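Side-chain contacts in transmembrane oligosaccharyl transferase (Archaeoglobus fulgidus, PDB 3WAJ), which is a membrane-embedded oligosaccharyl transferase of the STT3/AglB family, with a helical transmembrane region and a large globular C-terminal region: residues D611-E615 with T616-Y620; V736-M740 with G741-V745. One frame throughout, in Å; residues are numbered along the deposited sequence.

Contact 1: D611-E615 with T616-Y620; sequences DIEME and TGKYY
K618 crosses E613 at an angle and ends on its carboxylate. K618 NZ meets E613 OE2 at 2.9 Å in a salt bridge, nearly in line with the C-O bond. Both chains are extended beyond CG, and CB of E613 comes near CD of K618 on the way. The backbone follows the same pairing: K618 N gives a hydrogen bond of 2.7 Å to E613 O, from above the carbonyl plane. One residue earlier, I612 O takes two donors from T616. T616 N comes to I612 O at 2.9 Å and T616 OG1 at 2.7 Å, from opposite faces of the carbonyl plane. The hydroxyl reaches back because chi1 of 64° sets it between the backbone N and the carbonyl carbon. Y619 turns the edge of its ring to M614 O, and its CB is 3.3 Å from that oxygen. Further out, D552 and Y553 also bind K618 NZ, so the ammonium is shared. D611 OD1 accepts from M614 N at 2.9 Å, with an almost straight bond, and only weakly from E613 N. W503 holds D611 OD2. D611 thus caps the short helix 612-615 at the end of strand 605-611, and with M614 it forms a capping box.

Contact 2: V736-M740 with G741-V745; sequences VSPTM and GTQEV
Q743 folds back along the first turn of its helix and puts its amide on P738. Q743 NE2 gives a hydrogen bond of 2.8 Å to P738 O, with an N-H...O angle of 167°. The acceptor lies close to the plane of the amide, while the donor is tilted 25° from the carbonyl plane. CG sits beside the backbone N, anti to the carbonyl carbon (chi1 -62°), and the chain is extended from there. This sends the amide back past T739 O, which is 3.4 Å from Q743 CG. T739 O accepts from Q743 N at 2.9 Å, in the carbonyl plane. Side chain and backbone of Q743 therefore hold successive carbonyls of the incoming chain. T742 meets that chain with two branches. T742 CG2 packs on P738 CB at 3.6 Å. T742 OG1 stands 3.3 Å from T739 OG1, the two side chains crossing at a slant. E727 and W705 both bind T742 OG1. At the next step, E744 N bonds to M740 O at 2.9 Å. T739 holds the N-cap position. Its N is bound by E727, and E704 takes the N-H of G741. The contact thus forms the start of helix 740-755 where the chain arrives from helix 717-732, whose E727 and R731 touch it. On another side, M740 touches the short helix 612-615.

How the contacts relate
Both contacts are largely buried, and both are local. Contact 1 covers the whole short helix 612-615 and the turn after it, next to the mixed sheet. Contact 2 covers the loop end and the first turn of helix 740-755. Their centres are about 11 Å apart, and they touch. I612 CD1 packs on M740 O at 3.4 Å, and E613 CG packs on M740 SD at 3.5 Å. Contact 1 relies on a salt bridge and on an aspartate cap. Contact 2 uses a neutral amide and threonines, with glutamates supplied by other helices. Where they meet, E615 OE1 and E744 OE2 are only 2.7 Å apart, which may favour a shared proton; S768 and K748 hold E744 OE1.

Contact 1: D611-E615 with T616-Y620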
loop_
_atom_site.group_PDB
_atom_site.type_symbol
_atom_site.label_atom_id
_atom_site.label_comp_id
_atom_site.label_asym_id
_atom_site.label_seq_id
_atom_site.Cartn_x
_atom_site.Cartn_y
_atom_site.Cartn_z
ATOM N N ASP A 611 13.997 -8.209 -6.370
ATOM C CA ASP A 611 13.096 -9.222 -6.910
ATOM C C ASP A 611 12.849 -9.080 -8.411
ATOM O O ASP A 611 13.321 -8.136 -9.039
ATOM C CB ASP A 611 11.795 -9.354 -6.098
ATOM C CG ASP A 611 10.732 -8.347 -6.484
ATOM O OD1 ASP A 611 11.032 -7.303 -7.126
ATOM O OD2 ASP A 611 9.570 -8.607 -6.102
ATOM N N ILE A 612 12.132 -10.034 -8.989
ATOM C CA ILE A 612 12.037 -10.070 -10.432
ATOM C C ILE A 612 11.178 -8.916 -10.923
ATOM O O ILE A 612 11.262 -8.508 -12.084
ATOM C CB ILE A 612 11.512 -11.424 -10.919
ATOM C CG1 ILE A 612 11.695 -11.540 -12.443
ATOM C CG2 ILE A 612 10.044 -11.614 -10.498
ATOM C CD1 ILE A 612 11.341 -12.890 -13.005
ATOM N N GLU A 613 10.366 -8.374 -10.027
ATOM C CA GLU A 613 9.481 -7.273 -10.388
ATOM C C GLU A 613 10.277 -5.975 -10.510
ATOM O O GLU A 613 10.099 -5.212 -11.463
ATOM C CB GLU A 613 8.338 -7.155 -9.372
ATOM C CG GLU A 613 7.348 -8.314 -9.453
ATOM C CD GLU A 613 6.121 -8.132 -8.571
ATOM O OE1 GLU A 613 5.126 -8.866 -8.776
ATOM O OE2 GLU A 613 6.156 -7.267 -7.671
ATOM N N MET A 614 11.136 -5.742 -9.526
ATOM C CA MET A 614 12.146 -4.693 -9.588
ATOM C C MET A 614 12.978 -4.765 -10.866
ATOM O O MET A 614 13.284 -3.744 -11.484
ATOM C CB MET A 614 13.050 -4.796 -8.358
ATOM C CG MET A 614 12.337 -4.365 -7.068
ATOM S SD MET A 614 13.233 -4.758 -5.556
ATOM C CE MET A 614 14.791 -3.892 -5.897
ATOM N N GLU A 615 13.333 -5.980 -11.269
ATOM C CA GLU A 615 14.133 -6.163 -12.470
ATOM C C GLU A 615 13.316 -5.819 -13.713
ATOM O O GLU A 615 13.822 -5.212 -14.652
ATOM C CB GLU A 615 14.636 -7.615 -12.562
ATOM C CG GLU A 615 15.421 -7.949 -13.827
ATOM C CD GLU A 615 15.760 -9.439 -13.927
ATOM O OE1 GLU A 615 14.814 -10.249 -13.959
ATOM O OE2 GLU A 615 16.961 -9.805 -13.971
ATOM N N THR A 616 12.040 -6.195 -13.701
ATOM C CA THR A 616 11.198 -6.060 -14.878
ATOM C C THR A 616 10.119 -4.985 -14.761
ATOM O O THR A 616 10.371 -3.823 -15.038
ATOM C CB THR A 616 10.568 -7.396 -15.262
ATOM O OG1 THR A 616 9.686 -7.814 -14.216
ATOM C CG2 THR A 616 11.652 -8.448 -15.472
ATOM N N GLY A 617 8.913 -5.376 -14.371
ATOM C CA GLY A 617 7.752 -4.496 -14.448
ATOM C C GLY A 617 7.841 -3.209 -13.646
ATOM O O GLY A 617 7.384 -2.155 -14.092
ATOM N N LYS A 618 8.433 -3.286 -12.460
ATOM C CA LYS A 618 8.527 -2.118 -11.614
ATOM C C LYS A 618 9.779 -1.295 -11.896
ATOM O O LYS A 618 9.977 -0.261 -11.252
ATOM C CB LYS A 618 8.490 -2.514 -10.124
ATOM C CG LYS A 618 7.254 -3.288 -9.678
ATOM C CD LYS A 618 7.288 -3.488 -8.160
ATOM C CE LYS A 618 5.976 -4.094 -7.654
ATOM N NZ LYS A 618 6.160 -4.754 -6.306
ATOM N N TYR A 619 10.630 -1.742 -12.823
ATOM C CA TYR A 619 11.871 -0.996 -13.038
ATOM C C TYR A 619 11.587 0.441 -13.490
ATOM O O TYR A 619 12.217 1.385 -13.013
ATOM C CB TYR A 619 12.881 -1.683 -13.986
ATOM C CG TYR A 619 14.117 -0.808 -14.107
ATOM C CD1 TYR A 619 14.213 0.162 -15.104
ATOM C CD2 TYR A 619 15.143 -0.888 -13.167
ATOM C CE1 TYR A 619 15.312 1.005 -15.184
ATOM C CE2 TYR A 619 16.255 -0.049 -13.237
ATOM C CZ TYR A 619 16.328 0.893 -14.252
ATOM O OH TYR A 619 17.407 1.737 -14.353
ATOM N N TYR A 620 10.634 0.597 -14.402
ATOM C CA TYR A 620 10.265 1.911 -14.919
ATOM C C TYR A 620 9.892 2.867 -13.783
ATOM O O TYR A 620 10.326 4.015 -13.750
ATOM C CB TYR A 620 9.097 1.755 -15.889
ATOM C CG TYR A 620 8.582 3.038 -16.513
ATOM C CD1 TYR A 620 7.337 3.549 -16.172
ATOM C CD2 TYR A 620 9.322 3.710 -17.483
ATOM C CE1 TYR A 620 6.851 4.703 -16.768
ATOM C CE2 TYR A 620 8.843 4.863 -18.076
ATOM C CZ TYR A 620 7.609 5.349 -17.715
ATOM O OH TYR A 620 7.132 6.490 -18.305
#

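Contact 2: V736-M740 with G741-V745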
loop_
_atom_site.group_PDB
_atom_site.type_symbol
_atom_site.label_atom_id
_atom_site.label_comp_id
_atom_site.label_asym_id
_atom_site.label_seq_id
_atom_site.Cartn_x
_atom_site.Cartn_y
_atom_site.Cartn_z
ATOM N N VAL A 736 -1.259 -9.788 -24.710
ATOM C CA VAL A 736 -0.637 -9.738 -23.387
ATOM C C VAL A 736 0.861 -10.039 -23.423
ATOM O O VAL A 736 1.382 -10.643 -24.370
ATOM C CB VAL A 736 -1.358 -10.610 -22.315
ATOM C CG1 VAL A 736 -2.831 -10.805 -22.673
ATOM C CG2 VAL A 736 -0.670 -11.937 -22.147
ATOM N N SER A 737 1.550 -9.594 -22.383
ATOM C CA SER A 737 2.997 -9.644 -22.365
ATOM C C SER A 737 3.448 -10.938 -21.675
ATOM O O SER A 737 2.621 -11.633 -21.065
ATOM C CB SER A 737 3.543 -8.388 -21.682
ATOM O OG SER A 737 3.439 -8.498 -20.284
ATOM N N PRO A 738 4.739 -11.297 -21.806
ATOM C CA PRO A 738 5.153 -12.587 -21.227
ATOM C C PRO A 738 5.184 -12.556 -19.701
ATOM O O PRO A 738 5.241 -11.456 -19.118
ATOM C CB PRO A 738 6.589 -12.769 -21.748
ATOM C CG PRO A 738 6.725 -11.782 -22.925
ATOM C CD PRO A 738 5.832 -10.634 -22.554
ATOM N N THR A 739 5.146 -13.739 -19.071
ATOM C CA THR A 739 5.368 -13.860 -17.629
ATOM C C THR A 739 6.741 -13.297 -17.294
ATOM O O THR A 739 7.653 -13.327 -18.131
ATOM C CB THR A 739 5.296 -15.321 -17.146
ATOM O OG1 THR A 739 6.318 -16.079 -17.798
ATOM C CG2 THR A 739 3.918 -15.940 -17.431
ATOM N N MET A 740 6.901 -12.816 -16.069
ATOM C CA MET A 740 8.118 -12.090 -15.703
ATOM C C MET A 740 9.408 -12.900 -15.849
ATOM O O MET A 740 10.436 -12.364 -16.269
ATOM C CB MET A 740 7.980 -11.490 -14.305
ATOM C CG MET A 740 7.090 -10.256 -14.306
ATOM S SD MET A 740 6.750 -9.582 -12.669
ATOM C CE MET A 740 5.972 -11.035 -11.921
ATOM N N GLY A 741 9.352 -14.184 -15.512
ATOM C CA GLY A 741 10.475 -15.081 -15.743
ATOM C C GLY A 741 10.896 -15.128 -17.204
ATOM O O GLY A 741 12.093 -15.108 -17.542
ATOM N N THR A 742 9.909 -15.177 -18.086
ATOM C CA THR A 742 10.189 -15.122 -19.513
ATOM C C THR A 742 10.749 -13.745 -19.897
ATOM O O THR A 742 11.671 -13.630 -20.725
ATOM C CB THR A 742 8.943 -15.460 -20.321
ATOM O OG1 THR A 742 8.574 -16.816 -20.045
ATOM C CG2 THR A 742 9.196 -15.287 -21.807
ATOM N N GLN A 743 10.222 -12.697 -19.283
ATOM C CA GLN A 743 10.738 -11.358 -19.578
ATOM C C GLN A 743 12.212 -11.265 -19.264
ATOM O O GLN A 743 12.975 -10.670 -20.023
ATOM C CB GLN A 743 9.964 -10.299 -18.809
ATOM C CG GLN A 743 8.503 -10.246 -19.158
ATOM C CD GLN A 743 7.838 -9.059 -18.525
ATOM O OE1 GLN A 743 8.516 -8.129 -18.102
ATOM N NE2 GLN A 743 6.509 -9.081 -18.441
ATOM N N GLU A 744 12.610 -11.847 -18.138
ATOM C CA GLU A 744 14.019 -11.829 -17.739
ATOM C C GLU A 744 14.875 -12.614 -18.757
ATOM O O GLU A 744 15.957 -12.163 -19.159
ATOM C CB GLU A 744 14.176 -12.419 -16.333
ATOM C CG GLU A 744 15.596 -12.864 -16.004
ATOM C CD GLU A 744 15.714 -13.459 -14.599
ATOM O OE1 GLU A 744 16.408 -14.490 -14.429
ATOM O OE2 GLU A 744 15.115 -12.883 -13.659
ATOM N N VAL A 745 14.373 -13.782 -19.170
ATOM C CA VAL A 745 15.040 -14.574 -20.204
ATOM C C VAL A 745 15.220 -13.729 -21.458
ATOM O O VAL A 745 16.305 -13.674 -22.021
ATOM C CB VAL A 745 14.283 -15.895 -20.530
ATOM C CG1 VAL A 745 14.846 -16.528 -21.772
ATOM C CG2 VAL A 745 14.397 -16.882 -19.361
#